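MSHA biogenesis protein MshE (Vibrio cholerae, PDB 5HTL) binds cyclic di-GMP with high affinity through its MshEN domain and probably takes part in building the MSHA pilus. Local coordinates at residues Gly47-Glu51 / Thr52-Asn56; Ala72-Ile76 / Asp77-Leu81; Glu116-Leu119 / Asn120-Asp124. One frame throughout, in Å; residues are numbered along the deposited sequence.

Contact 1: Gly47-Glu51 / Thr52-Asn56; sequences GFLSE and TQLLN. With C2E (9,9'-[(2R,3R,3aS,5S,7aR,9R,10R,10aS,12S,14aR)-3,5,10,12-tetrahydroxy-5,12-dioxidooctahydro-2H,7H-difuro[3,2-d:3',2'-j][1,3,7,9,2,8]tetraoxadiphosphacyclododecine-2,9-diyl]bis(2-amino-1,9-dihydro-6H-purin-6-one)), chain C.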
ATOM      1  N   GLY A  47     -19.423 -15.981 -13.507  1.00 15.14           N
ATOM      2  CA  GLY A  47     -20.443 -14.945 -13.596  1.00 16.24           C
ATOM      3  C   GLY A  47     -20.877 -14.379 -12.256  1.00 12.90           C
ATOM      4  O   GLY A  47     -21.872 -13.653 -12.172  1.00 17.32           O
ATOM      5  N   PHE A  48     -20.115 -14.676 -11.212  1.00 14.20           N
ATOM      6  CA  PHE A  48     -20.469 -14.253  -9.857  1.00 15.18           C
ATOM      7  C   PHE A  48     -19.880 -12.893  -9.495  1.00 13.93           C
ATOM      8  O   PHE A  48     -20.269 -12.264  -8.502  1.00 14.91           O
ATOM      9  CB  PHE A  48     -19.960 -15.280  -8.857  1.00 13.70           C
ATOM     10  CG  PHE A  48     -20.504 -16.669  -9.063  1.00 16.81           C
ATOM     11  CD1 PHE A  48     -21.763 -16.885  -9.621  1.00 17.60           C
ATOM     12  CD2 PHE A  48     -19.750 -17.769  -8.678  1.00 16.48           C
ATOM     13  CE1 PHE A  48     -22.245 -18.176  -9.792  1.00 19.89           C
ATOM     14  CE2 PHE A  48     -20.227 -19.060  -8.842  1.00 17.89           C
ATOM     15  CZ  PHE A  48     -21.472 -19.267  -9.396  1.00 16.56           C
ATOM     16  N   LEU A  49     -18.921 -12.450 -10.302  1.00 14.90           N
ATOM     17  CA  LEU A  49     -18.132 -11.264 -10.021  1.00 13.80           C
ATOM     18  C   LEU A  49     -17.810 -10.610 -11.364  1.00 13.55           C
ATOM     19  O   LEU A  49     -17.714 -11.296 -12.379  1.00 15.55           O
ATOM     20  CB  LEU A  49     -16.831 -11.686  -9.326  1.00 13.08           C
ATOM     21  CG  LEU A  49     -15.896 -10.618  -8.760  1.00 15.11           C
ATOM     22  CD1 LEU A  49     -16.489  -9.944  -7.539  1.00 15.82           C
ATOM     23  CD2 LEU A  49     -14.534 -11.202  -8.424  1.00 14.86           C
ATOM     24  N   SER A  50     -17.678  -9.284 -11.368  1.00 14.44           N
ATOM     25  CA  SER A  50     -17.251  -8.555 -12.564  1.00 16.62           C
ATOM     26  C   SER A  50     -15.791  -8.098 -12.460  1.00 18.26           C
ATOM     27  O   SER A  50     -15.195  -8.105 -11.375  1.00 17.43           O
ATOM     28  CB  SER A  50     -18.122  -7.325 -12.779  1.00 19.19           C
ATOM     29  OG  SER A  50     -17.826  -6.339 -11.812  1.00 20.55           O
ATOM     30  N   GLU A  51     -15.223  -7.681 -13.589  1.00 16.68           N
ATOM     31  CA  GLU A  51     -13.861  -7.151 -13.601  1.00 15.77           C
ATOM     32  C   GLU A  51     -13.708  -5.916 -12.720  1.00 16.63           C
ATOM     33  O   GLU A  51     -12.709  -5.776 -12.018  1.00 18.21           O
ATOM     34  CB  GLU A  51     -13.416  -6.843 -15.030  1.00 21.43           C
ATOM     35  CG  GLU A  51     -13.295  -8.076 -15.914  1.00 25.24           C
ATOM     36  CD  GLU A  51     -12.043  -8.909 -15.648  1.00 23.55           C
ATOM     37  OE1 GLU A  51     -11.854  -9.918 -16.358  1.00 30.96           O
ATOM     38  OE2 GLU A  51     -11.246  -8.565 -14.748  1.00 27.04           O
ATOM     39  N   THR A  52     -14.699  -5.036 -12.747  1.00 18.41           N
ATOM     40  CA  THR A  52     -14.663  -3.816 -11.960  1.00 17.76           C
ATOM     41  C   THR A  52     -14.716  -4.144 -10.472  1.00 19.29           C
ATOM     42  O   THR A  52     -13.972  -3.578  -9.669  1.00 20.03           O
ATOM     43  CB  THR A  52     -15.834  -2.888 -12.324  1.00 22.32           C
ATOM     44  OG1 THR A  52     -15.764  -2.561 -13.722  1.00 27.92           O
ATOM     45  CG2 THR A  52     -15.793  -1.605 -11.491  1.00 25.33           C
ATOM     46  N   GLN A  53     -15.601  -5.066 -10.108  1.00 17.76           N
ATOM     47  CA  GLN A  53     -15.687  -5.511  -8.720  1.00 15.30           C
ATOM     48  C   GLN A  53     -14.382  -6.115  -8.237  1.00 14.81           C
ATOM     49  O   GLN A  53     -13.933  -5.813  -7.129  1.00 16.16           O
ATOM     50  CB  GLN A  53     -16.796  -6.545  -8.551  1.00 19.22           C
ATOM     51  CG  GLN A  53     -18.197  -5.990  -8.605  1.00 18.20           C
ATOM     52  CD  GLN A  53     -19.225  -7.091  -8.552  1.00 17.55           C
ATOM     53  OE1 GLN A  53     -19.093  -8.111  -9.236  1.00 20.09           O
ATOM     54  NE2 GLN A  53     -20.254  -6.902  -7.741  1.00 19.55           N
ATOM     55  N   LEU A  54     -13.781  -6.973  -9.051  1.00 15.07           N
ATOM     56  CA  LEU A  54     -12.486  -7.548  -8.698  1.00 15.41           C
ATOM     57  C   LEU A  54     -11.419  -6.473  -8.465  1.00 17.65           C
ATOM     58  O   LEU A  54     -10.686  -6.530  -7.475  1.00 15.50           O
ATOM     59  CB  LEU A  54     -12.027  -8.557  -9.749  1.00 15.89           C
ATOM     60  CG  LEU A  54     -10.644  -9.187  -9.509  1.00 16.58           C
ATOM     61  CD1 LEU A  54     -10.615  -9.884  -8.141  1.00 16.84           C
ATOM     62  CD2 LEU A  54     -10.271 -10.139 -10.644  1.00 19.69           C
ATOM     63  N   LEU A  55     -11.347  -5.504  -9.375  1.00 17.25           N
ATOM     64  CA  LEU A  55     -10.432  -4.373  -9.260  1.00 20.50           C
ATOM     65  C   LEU A  55     -10.607  -3.652  -7.919  1.00 14.20           C
ATOM     66  O   LEU A  55      -9.638  -3.433  -7.169  1.00 16.34           O
ATOM     67  CB  LEU A  55     -10.707  -3.405 -10.415  1.00 24.57           C
ATOM     68  CG  LEU A  55      -9.925  -2.096 -10.528  1.00 25.91           C
ATOM     69  CD1 LEU A  55      -8.592  -2.324 -11.191  1.00 22.31           C
ATOM     70  CD2 LEU A  55     -10.723  -1.094 -11.321  1.00 27.12           C
ATOM     71  N   ASN A  56     -11.851  -3.314  -7.603  1.00 15.53           N
ATOM     72  CA  ASN A  56     -12.148  -2.565  -6.397  1.00 13.43           C
ATOM     73  C   ASN A  56     -11.835  -3.340  -5.113  1.00 14.42           C
ATOM     74  O   ASN A  56     -11.355  -2.769  -4.135  1.00 16.05           O
ATOM     75  CB  ASN A  56     -13.613  -2.107  -6.397  1.00 18.40           C
ATOM     76  CG  ASN A  56     -13.896  -1.044  -7.448  1.00 24.54           C
ATOM     77  OD1 ASN A  56     -13.017  -0.266  -7.819  1.00 27.51           O
ATOM     78  ND2 ASN A  56     -15.133  -1.009  -7.932  1.00 22.05           N
TER
HETATM   79  P1  C2E C 201      -5.349 -14.458  -1.021  1.00 14.03           P
HETATM   80  O2P C2E C 201      -6.667 -13.733  -1.138  1.00 13.94           O
HETATM   81  O1P C2E C 201      -4.700 -14.268   0.334  1.00 16.88           O
HETATM   82  O5' C2E C 201      -5.611 -15.990  -1.309  1.00 14.37           O
HETATM   83  C5' C2E C 201      -4.629 -16.980  -1.441  1.00 15.21           C
HETATM   84  C4' C2E C 201      -5.118 -18.253  -1.959  1.00 14.67           C
HETATM   85  O4' C2E C 201      -6.054 -18.817  -1.092  1.00 15.97           O
HETATM   86  C3' C2E C 201      -5.829 -18.088  -3.274  1.00 14.50           C
HETATM   87  O3' C2E C 201      -4.935 -18.308  -4.338  1.00 16.32           O
HETATM   88  C2' C2E C 201      -6.893 -18.988  -3.208  1.00 17.23           C
HETATM   89  O2' C2E C 201      -6.526 -20.244  -3.818  1.00 22.47           O
HETATM   90  C1' C2E C 201      -7.220 -19.176  -1.774  1.00 16.92           C
HETATM   91  N9  C2E C 201      -8.259 -18.287  -1.353  1.00 18.02           N
HETATM   92  C8  C2E C 201      -8.596 -17.011  -1.517  1.00 14.47           C
HETATM   93  N7  C2E C 201      -9.702 -16.818  -0.786  1.00 14.75           N
HETATM   94  C5  C2E C 201     -10.043 -17.986  -0.166  1.00 13.99           C
HETATM   95  C6  C2E C 201     -11.093 -18.308   0.702  1.00 14.74           C
HETATM   96  O6  C2E C 201     -12.004 -17.380   1.054  1.00 16.61           O
HETATM   97  N1  C2E C 201     -11.190 -19.558   1.171  1.00 16.03           N
HETATM   98  C2  C2E C 201     -10.283 -20.475   0.822  1.00 18.21           C
HETATM   99  N2  C2E C 201     -10.443 -21.791   1.357  1.00 20.60           N
HETATM  100  N3  C2E C 201      -9.249 -20.214  -0.007  1.00 18.72           N
HETATM  101  C4  C2E C 201      -9.098 -18.974  -0.524  1.00 19.09           C
HETATM  102  P11 C2E C 201      -5.026 -17.454  -5.679  1.00 15.54           P
HETATM  103  O21 C2E C 201      -4.086 -18.027  -6.726  1.00 19.21           O
HETATM  104  O11 C2E C 201      -6.432 -17.570  -6.190  1.00 17.09           O
HETATM  105  O5A C2E C 201      -4.791 -15.934  -5.411  1.00 15.47           O
HETATM  106  C5A C2E C 201      -3.555 -15.443  -4.916  1.00 16.05           C
HETATM  107  C4A C2E C 201      -3.574 -14.101  -4.393  1.00 14.38           C
HETATM  108  O4A C2E C 201      -3.800 -13.141  -5.482  1.00 15.17           O
HETATM  109  C3A C2E C 201      -4.689 -13.860  -3.451  1.00 14.24           C
HETATM  110  O3A C2E C 201      -4.310 -13.932  -2.091  1.00 12.77           O
HETATM  111  C2A C2E C 201      -5.209 -12.517  -3.779  1.00 14.51           C
HETATM  112  O2A C2E C 201      -4.598 -11.503  -3.087  1.00 16.93           O
HETATM  113  C1A C2E C 201      -4.918 -12.324  -5.224  1.00 15.72           C
HETATM  114  N91 C2E C 201      -5.933 -12.715  -6.194  1.00 12.87           N
HETATM  115  C81 C2E C 201      -6.887 -13.661  -6.089  1.00 14.33           C
HETATM  116  N71 C2E C 201      -7.587 -13.723  -7.236  1.00 15.13           N
HETATM  117  C51 C2E C 201      -7.069 -12.811  -8.093  1.00 14.54           C
HETATM  118  C61 C2E C 201      -7.342 -12.407  -9.405  1.00 21.69           C
HETATM  119  O61 C2E C 201      -8.355 -12.982 -10.154  1.00 19.54           O
HETATM  120  N11 C2E C 201      -6.609 -11.443  -9.959  1.00 19.21           N
HETATM  121  C21 C2E C 201      -5.621 -10.862  -9.287  1.00 18.58           C
HETATM  122  N21 C2E C 201      -4.911  -9.850  -9.961  1.00 20.78           N
HETATM  123  N31 C2E C 201      -5.309 -11.213  -8.033  1.00 17.71           N
HETATM  124  C41 C2E C 201      -6.024 -12.186  -7.428  1.00 16.21           C
HETATM  125  O   HOH W   1     -21.407  -9.820  -7.480  1.00 18.04           O

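Contact 2: Ala72-Ile76 / Asp77-Leu81; sequences AHVDI and DAVPL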
ATOM      1  N   ALA A  72      -5.627  10.537 -14.732  1.00 16.48           N
ATOM      2  CA  ALA A  72      -4.753  10.787 -13.597  1.00 17.76           C
ATOM      3  C   ALA A  72      -3.537  11.630 -13.963  1.00 14.03           C
ATOM      4  O   ALA A  72      -3.084  11.659 -15.108  1.00 19.45           O
ATOM      5  CB  ALA A  72      -4.321   9.474 -12.953  1.00 21.89           C
ATOM      6  N   HIS A  73      -3.026  12.339 -12.964  1.00 15.65           N
ATOM      7  CA  HIS A  73      -1.751  13.018 -13.067  1.00 15.07           C
ATOM      8  C   HIS A  73      -0.669  11.977 -13.297  1.00 18.28           C
ATOM      9  O   HIS A  73      -0.570  10.984 -12.570  1.00 16.88           O
ATOM     10  CB  HIS A  73      -1.462  13.782 -11.771  1.00 14.43           C
ATOM     11  CG  HIS A  73      -0.112  14.425 -11.747  1.00 17.00           C
ATOM     12  ND1 HIS A  73       0.104  15.715 -12.180  1.00 24.64           N
ATOM     13  CD2 HIS A  73       1.096  13.953 -11.352  1.00 22.13           C
ATOM     14  CE1 HIS A  73       1.385  16.009 -12.053  1.00 23.40           C
ATOM     15  NE2 HIS A  73       2.008  14.960 -11.551  1.00 25.04           N
ATOM     16  N   VAL A  74       0.127  12.195 -14.332  1.00 16.26           N
ATOM     17  CA  VAL A  74       1.271  11.350 -14.594  1.00 18.90           C
ATOM     18  C   VAL A  74       2.453  12.254 -14.857  1.00 17.20           C
ATOM     19  O   VAL A  74       2.385  13.148 -15.705  1.00 22.14           O
ATOM     20  CB  VAL A  74       1.041  10.443 -15.811  1.00 19.04           C
ATOM     21  CG1 VAL A  74       2.313   9.695 -16.146  1.00 18.96           C
ATOM     22  CG2 VAL A  74      -0.095   9.468 -15.530  1.00 15.10           C
ATOM     23  N   ASP A  75       3.518  12.047 -14.096  1.00 18.95           N
ATOM     24  CA  ASP A  75       4.762  12.747 -14.356  1.00 20.73           C
ATOM     25  C   ASP A  75       5.417  12.090 -15.564  1.00 22.52           C
ATOM     26  O   ASP A  75       6.102  11.074 -15.434  1.00 21.93           O
ATOM     27  CB  ASP A  75       5.678  12.687 -13.132  1.00 19.31           C
ATOM     28  CG  ASP A  75       6.945  13.523 -13.302  1.00 25.31           C
ATOM     29  OD1 ASP A  75       7.197  14.028 -14.421  1.00 27.19           O
ATOM     30  OD2 ASP A  75       7.693  13.667 -12.311  1.00 28.83           O
ATOM     31  N   ILE A  76       5.195  12.682 -16.735  1.00 25.39           N
ATOM     32  CA  ILE A  76       5.651  12.110 -18.000  1.00 25.45           C
ATOM     33  C   ILE A  76       7.186  12.000 -18.064  1.00 29.51           C
ATOM     34  O   ILE A  76       7.729  11.214 -18.844  1.00 30.64           O
ATOM     35  CB  ILE A  76       5.038  12.883 -19.204  1.00 25.40           C
ATOM     36  CG1 ILE A  76       3.509  12.888 -19.097  1.00 28.15           C
ATOM     37  CG2 ILE A  76       5.444  12.275 -20.534  1.00 29.88           C
ATOM     38  CD1 ILE A  76       2.798  13.538 -20.279  1.00 32.75           C
ATOM     39  N   ASP A  77       7.876  12.758 -17.210  1.00 31.80           N
ATOM     40  CA  ASP A  77       9.331  12.647 -17.061  1.00 40.33           C
ATOM     41  C   ASP A  77       9.761  11.468 -16.194  1.00 39.44           C
ATOM     42  O   ASP A  77      10.927  11.067 -16.212  1.00 43.87           O
ATOM     43  CB  ASP A  77       9.917  13.926 -16.458  1.00 45.24           C
ATOM     44  CG  ASP A  77      10.787  14.690 -17.436  1.00 54.42           C
ATOM     45  OD1 ASP A  77      12.027  14.617 -17.309  1.00 63.30           O
ATOM     46  OD2 ASP A  77      10.232  15.360 -18.332  1.00 57.07           O
ATOM     47  N   ALA A  78       8.833  10.925 -15.418  1.00 25.56           N
ATOM     48  CA  ALA A  78       9.165   9.827 -14.525  1.00 21.23           C
ATOM     49  C   ALA A  78       8.967   8.494 -15.248  1.00 21.73           C
ATOM     50  O   ALA A  78       9.629   7.501 -14.935  1.00 21.60           O
ATOM     51  CB  ALA A  78       8.305   9.883 -13.273  1.00 26.96           C
ATOM     52  N   VAL A  79       8.065   8.495 -16.226  1.00 22.21           N
ATOM     53  CA  VAL A  79       7.746   7.290 -16.993  1.00 16.75           C
ATOM     54  C   VAL A  79       8.987   6.537 -17.505  1.00 20.69           C
ATOM     55  O   VAL A  79       9.113   5.341 -17.249  1.00 18.05           O
ATOM     56  CB  VAL A  79       6.765   7.583 -18.156  1.00 17.21           C
ATOM     57  CG1 VAL A  79       6.621   6.372 -19.064  1.00 18.98           C
ATOM     58  CG2 VAL A  79       5.413   8.029 -17.617  1.00 16.12           C
ATOM     59  N   PRO A  80       9.918   7.235 -18.197  1.00 22.25           N
ATOM     60  CA  PRO A  80      11.077   6.534 -18.770  1.00 21.83           C
ATOM     61  C   PRO A  80      12.021   5.819 -17.801  1.00 19.16           C
ATOM     62  O   PRO A  80      12.884   5.082 -18.289  1.00 23.12           O
ATOM     63  CB  PRO A  80      11.851   7.655 -19.486  1.00 26.43           C
ATOM     64  CG  PRO A  80      11.306   8.926 -18.961  1.00 27.02           C
ATOM     65  CD  PRO A  80       9.881   8.641 -18.648  1.00 24.53           C
ATOM     66  N   LEU A  81      11.903   6.043 -16.501  1.00 20.41           N
ATOM     67  CA  LEU A  81      12.756   5.374 -15.526  1.00 20.93           C
ATOM     68  C   LEU A  81      12.643   3.850 -15.621  1.00 21.03           C
ATOM     69  O   LEU A  81      13.586   3.119 -15.304  1.00 23.64           O
ATOM     70  CB  LEU A  81      12.439   5.868 -14.115  1.00 24.93           C
ATOM     71  CG  LEU A  81      12.661   7.376 -13.982  1.00 28.87           C
ATOM     72  CD1 LEU A  81      12.217   7.911 -12.631  1.00 32.07           C
ATOM     73  CD2 LEU A  81      14.117   7.752 -14.253  1.00 31.50           C
TER

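Contact 3: Glu116-Leu119 / Asn120-Asp124; sequences EALL and NQLPD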
ATOM      1  N   GLU A 116       8.899  -8.741  -7.764  1.00 16.58           N
ATOM      2  CA  GLU A 116      10.310  -9.065  -7.596  1.00 18.32           C
ATOM      3  C   GLU A 116      11.104  -8.522  -8.774  1.00 16.08           C
ATOM      4  O   GLU A 116      12.182  -7.955  -8.611  1.00 16.74           O
ATOM      5  CB  GLU A 116      10.498 -10.576  -7.480  1.00 20.45           C
ATOM      6  CG  GLU A 116      11.906 -10.997  -7.056  1.00 29.14           C
ATOM      7  CD  GLU A 116      12.093 -10.981  -5.548  1.00 45.64           C
ATOM      8  OE1 GLU A 116      13.054 -11.612  -5.060  1.00 55.70           O
ATOM      9  OE2 GLU A 116      11.279 -10.342  -4.850  1.00 48.77           O
ATOM     10  N   ALA A 117      10.558  -8.702  -9.970  1.00 14.66           N
ATOM     11  CA  ALA A 117      11.164  -8.189 -11.184  1.00 15.67           C
ATOM     12  C   ALA A 117      11.292  -6.673 -11.159  1.00 15.91           C
ATOM     13  O   ALA A 117      12.343  -6.114 -11.475  1.00 16.44           O
ATOM     14  CB  ALA A 117      10.353  -8.624 -12.381  1.00 22.78           C
ATOM     15  N   LEU A 118      10.208  -6.007 -10.781  1.00 15.41           N
ATOM     16  CA  LEU A 118      10.192  -4.551 -10.705  1.00 18.55           C
ATOM     17  C   LEU A 118      11.266  -4.045  -9.740  1.00 17.10           C
ATOM     18  O   LEU A 118      11.982  -3.086 -10.040  1.00 19.74           O
ATOM     19  CB  LEU A 118       8.809  -4.082 -10.242  1.00 17.19           C
ATOM     20  CG  LEU A 118       8.383  -2.652 -10.537  1.00 21.32           C
ATOM     21  CD1 LEU A 118       8.440  -2.378 -12.014  1.00 20.62           C
ATOM     22  CD2 LEU A 118       6.960  -2.483 -10.017  1.00 20.60           C
ATOM     23  N   LEU A 119      11.381  -4.704  -8.588  1.00 15.84           N
ATOM     24  CA  LEU A 119      12.370  -4.355  -7.571  1.00 21.12           C
ATOM     25  C   LEU A 119      13.803  -4.438  -8.082  1.00 20.96           C
ATOM     26  O   LEU A 119      14.628  -3.572  -7.796  1.00 25.50           O
ATOM     27  CB  LEU A 119      12.226  -5.279  -6.363  1.00 25.68           C
ATOM     28  CG  LEU A 119      11.148  -4.946  -5.334  1.00 33.52           C
ATOM     29  CD1 LEU A 119      10.744  -6.190  -4.557  1.00 27.59           C
ATOM     30  CD2 LEU A 119      11.683  -3.877  -4.397  1.00 38.75           C
ATOM     31  N   ASN A 120      14.108  -5.494  -8.821  1.00 16.78           N
ATOM     32  CA  ASN A 120      15.463  -5.649  -9.326  1.00 18.28           C
ATOM     33  C   ASN A 120      15.742  -4.708 -10.493  1.00 20.46           C
ATOM     34  O   ASN A 120      16.896  -4.374 -10.767  1.00 22.94           O
ATOM     35  CB  ASN A 120      15.729  -7.107  -9.700  1.00 18.31           C
ATOM     36  CG  ASN A 120      15.677  -8.032  -8.503  1.00 19.22           C
ATOM     37  OD1 ASN A 120      15.715  -7.583  -7.351  1.00 24.90           O
ATOM     38  ND2 ASN A 120      15.580  -9.327  -8.761  1.00 23.83           N
ATOM     39  N   GLN A 121      14.681  -4.265 -11.163  1.00 18.25           N
ATOM     40  CA  GLN A 121      14.785  -3.403 -12.336  1.00 18.35           C
ATOM     41  C   GLN A 121      14.887  -1.919 -11.971  1.00 23.07           C
ATOM     42  O   GLN A 121      15.475  -1.132 -12.711  1.00 23.53           O
ATOM     43  CB  GLN A 121      13.584  -3.629 -13.257  1.00 21.71           C
ATOM     44  CG  GLN A 121      13.606  -2.829 -14.553  1.00 27.22           C
ATOM     45  CD  GLN A 121      14.766  -3.193 -15.470  1.00 32.47           C
ATOM     46  OE1 GLN A 121      15.144  -4.359 -15.581  1.00 29.38           O
ATOM     47  NE2 GLN A 121      15.335  -2.190 -16.128  1.00 38.46           N
ATOM     48  N   LEU A 122      14.322  -1.542 -10.829  1.00 19.88           N
ATOM     49  CA  LEU A 122      14.374  -0.153 -10.369  1.00 18.24           C
ATOM     50  C   LEU A 122      15.020  -0.090  -8.994  1.00 20.00           C
ATOM     51  O   LEU A 122      14.410   0.402  -8.047  1.00 23.47           O
ATOM     52  CB  LEU A 122      12.958   0.432 -10.295  1.00 17.04           C
ATOM     53  CG  LEU A 122      12.223   0.627 -11.618  1.00 16.53           C
ATOM     54  CD1 LEU A 122      10.716   0.768 -11.380  1.00 20.76           C
ATOM     55  CD2 LEU A 122      12.757   1.830 -12.364  1.00 24.01           C
ATOM     56  N   PRO A 123      16.265  -0.589  -8.868  1.00 22.18           N
ATOM     57  CA  PRO A 123      16.867  -0.639  -7.534  1.00 22.22           C
ATOM     58  C   PRO A 123      17.146   0.769  -6.987  1.00 22.70           C
ATOM     59  O   PRO A 123      17.226   1.731  -7.754  1.00 25.98           O
ATOM     60  CB  PRO A 123      18.180  -1.401  -7.779  1.00 23.38           C
ATOM     61  CG  PRO A 123      18.524  -1.099  -9.173  1.00 22.10           C
ATOM     62  CD  PRO A 123      17.213  -1.028  -9.906  1.00 21.62           C
ATOM     63  N   ASP A 124      17.274   0.885  -5.672  1.00 26.94           N
ATOM     64  CA  ASP A 124      17.426   2.191  -5.009  1.00 41.23           C
ATOM     65  C   ASP A 124      16.307   3.206  -5.281  1.00 43.79           C
ATOM     66  O   ASP A 124      16.486   4.405  -5.068  1.00 39.40           O
ATOM     67  CB  ASP A 124      18.767   2.846  -5.329  1.00 52.12           C
ATOM     68  CG  ASP A 124      19.850   1.845  -5.615  1.00 56.31           C
ATOM     69  OD1 ASP A 124      19.872   0.770  -4.975  1.00 56.23           O
ATOM     70  OD2 ASP A 124      20.681   2.138  -6.500  1.00 54.03           O
TER
HETATM   71  O   HOH W   2      15.840 -11.013  -6.816  1.00 45.08           O

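Contact 1: Gly47-Glu51 / Thr52-Asn56
Just after G47, which at positive phi closes helix 39-45 in a Schellman motif, F48 is joined to Q53 through water: one molecule lies 2.9 Å from F48 O and accepts from Q53 NE2 (3.1 Å). L49 comes next. Its CG stands anti to the backbone N (chi1 -172°), which brings the branched end nearer the helix: L49 CD1 meets Q53 CB at 3.6 Å and L49 CD2 packs on L54 CB at 3.9 Å, the two leucines crossing at about a right angle. S50 is the N-cap of helix 51-62 and forms a capping box with Q53. S50 N gives a 2.8 Å bond to Q53 OE1, in the carbonyl plane and on a lone pair; with the water on NE2, it fixes the turn of the Q53 amide. Q53 N returns a bond to S50 OG over 3.1 Å with an N-H...O angle of 165°, which gives this amide of the first turn an acceptor. S50 O then takes L54 N, and E51 O takes L55 N, starting the regular helical ladder. L54 also reaches the pocket: its CD2 sits 3.5 Å from O61 of a cyclic di-GMP guanine. Around this cap, L49 leans on L43 and L54 on D41 and I44, all of helix 39-45, F48 meets Q24 and Q27 of helix 22-32, and I19 lies against L49 and Q53.

Contact 2: Ala72-Ile76 / Asp77-Leu81
D75 reaches forward over A78 and D77, and its side chain can be traced atom by atom. At its root, D75 CB lies 3.8 Å from the methyl CB of A78, an apolar touch between two short side chains. CG points away from the backbone N (chi1 -174°), a torsion that carries the carboxylate along the direction of the following chain and within van der Waals range of A78. At the tip the two oxygens part company. D75 OD2 stays 4.0 Å from A78 CB, whereas D75 OD1 accepts the backbone N-H of D77 at 3.1 Å and also lies 3.4 Å from D77 CB. That donor comes in from above the carboxylate plane, 42° out of it, and the N-H...O angle of 139° makes the bond a bent one.

A side-chain oxygen taking the amide two residues on defines an Asx turn. The backbone overlays it with a beta turn of type I character: D75 O accepts A78 N at 2.7 Å, the donor again lying well out of the carbonyl plane. V79 N adds a weak bond to the same oxygen, so D75 O draws on two consecutive amides, and the chain winds onward into the 3-10 segment 79-81, where L81 N bonds to A78 O.

V74 and V79 meet at CG1 and CG2, 3.8 Å apart, their side chains slanting across each other. Both valines also rest on Y144 of helix 134-144 and on strand 92-98, V74 at I95 and V79 at L93. D75 shares a backbone hydrogen bond with I95 of that strand, and H73 makes one to the second subunit.

Contact 3: Glu116-Leu119 / Asn120-Asp124
L118 and L122 run alongside each other in the same direction, one helical turn apart, and meet at their CD1 methyls, 3.9 Å from each other. They arrive there by different first torsions: L118 has CG anti to the backbone N (chi1 -159°), L122 has it anti to the carbonyl carbon (chi1 -67°), and the pair still faces one side of the chain. The backbone beneath them is joined by L122 N to L118 O, 2.9 Å. That bond follows the carbonyl direction closely, with a C=O...N angle of 161°, and L122 is the first residue whose phi/psi leaves the helical range.

Both leucines face the sheet, as suits the helix of a beta-alpha-beta crossover: strand 101-106 leads into helix 112-121, and strand 126-131 follows, parallel to strand 101-106. L118 meets I104 and F129 there, L122 meets L102, I104 and F127.

L119 also reaches F127, and R89 of the second subunit. Q121, its chain bent at chi2, carries its end off from the preceding turn, and the side chain touches L82, P83 and H86, while its backbone N serves two acceptors: A117 O at 3.0 Å and, weakly, L118 O.

On the solvent-facing flank N120 lays its amide near the E116 carbonyl, N120 CG being 3.5 Å from E116 O, which also accepts N120 N. A water accepts from N120 ND2 at 2.6 Å and gives a weak bond to E116 OE1, linking the two polar ends round the outside of the turn. The ladder stops after L122, which has left helical phi/psi, and P123 N, lacking a hydrogen, cannot donate to L119 O, 3.6 Å away.

The three contacts follow one another along the chain without interleaving. Contact 1 begins helix 51-62 and borders a nucleotide pocket; its centre is about 28 Å from that of contact 2 and about 30 Å from that of contact 3, across the chain's centre from both. Contacts 2 and 3 are closer, about 17 Å between centres, and touch where L81 O lies 3.3 Å from L122 CD2. They share the three-stranded sheet: 72-81 packs against its outer strand 92-98, while 116-124 covers strands 101-106 and 126-131. Both also reach the second subunit, consistent with this part of the chain lying at the interface within the assembly.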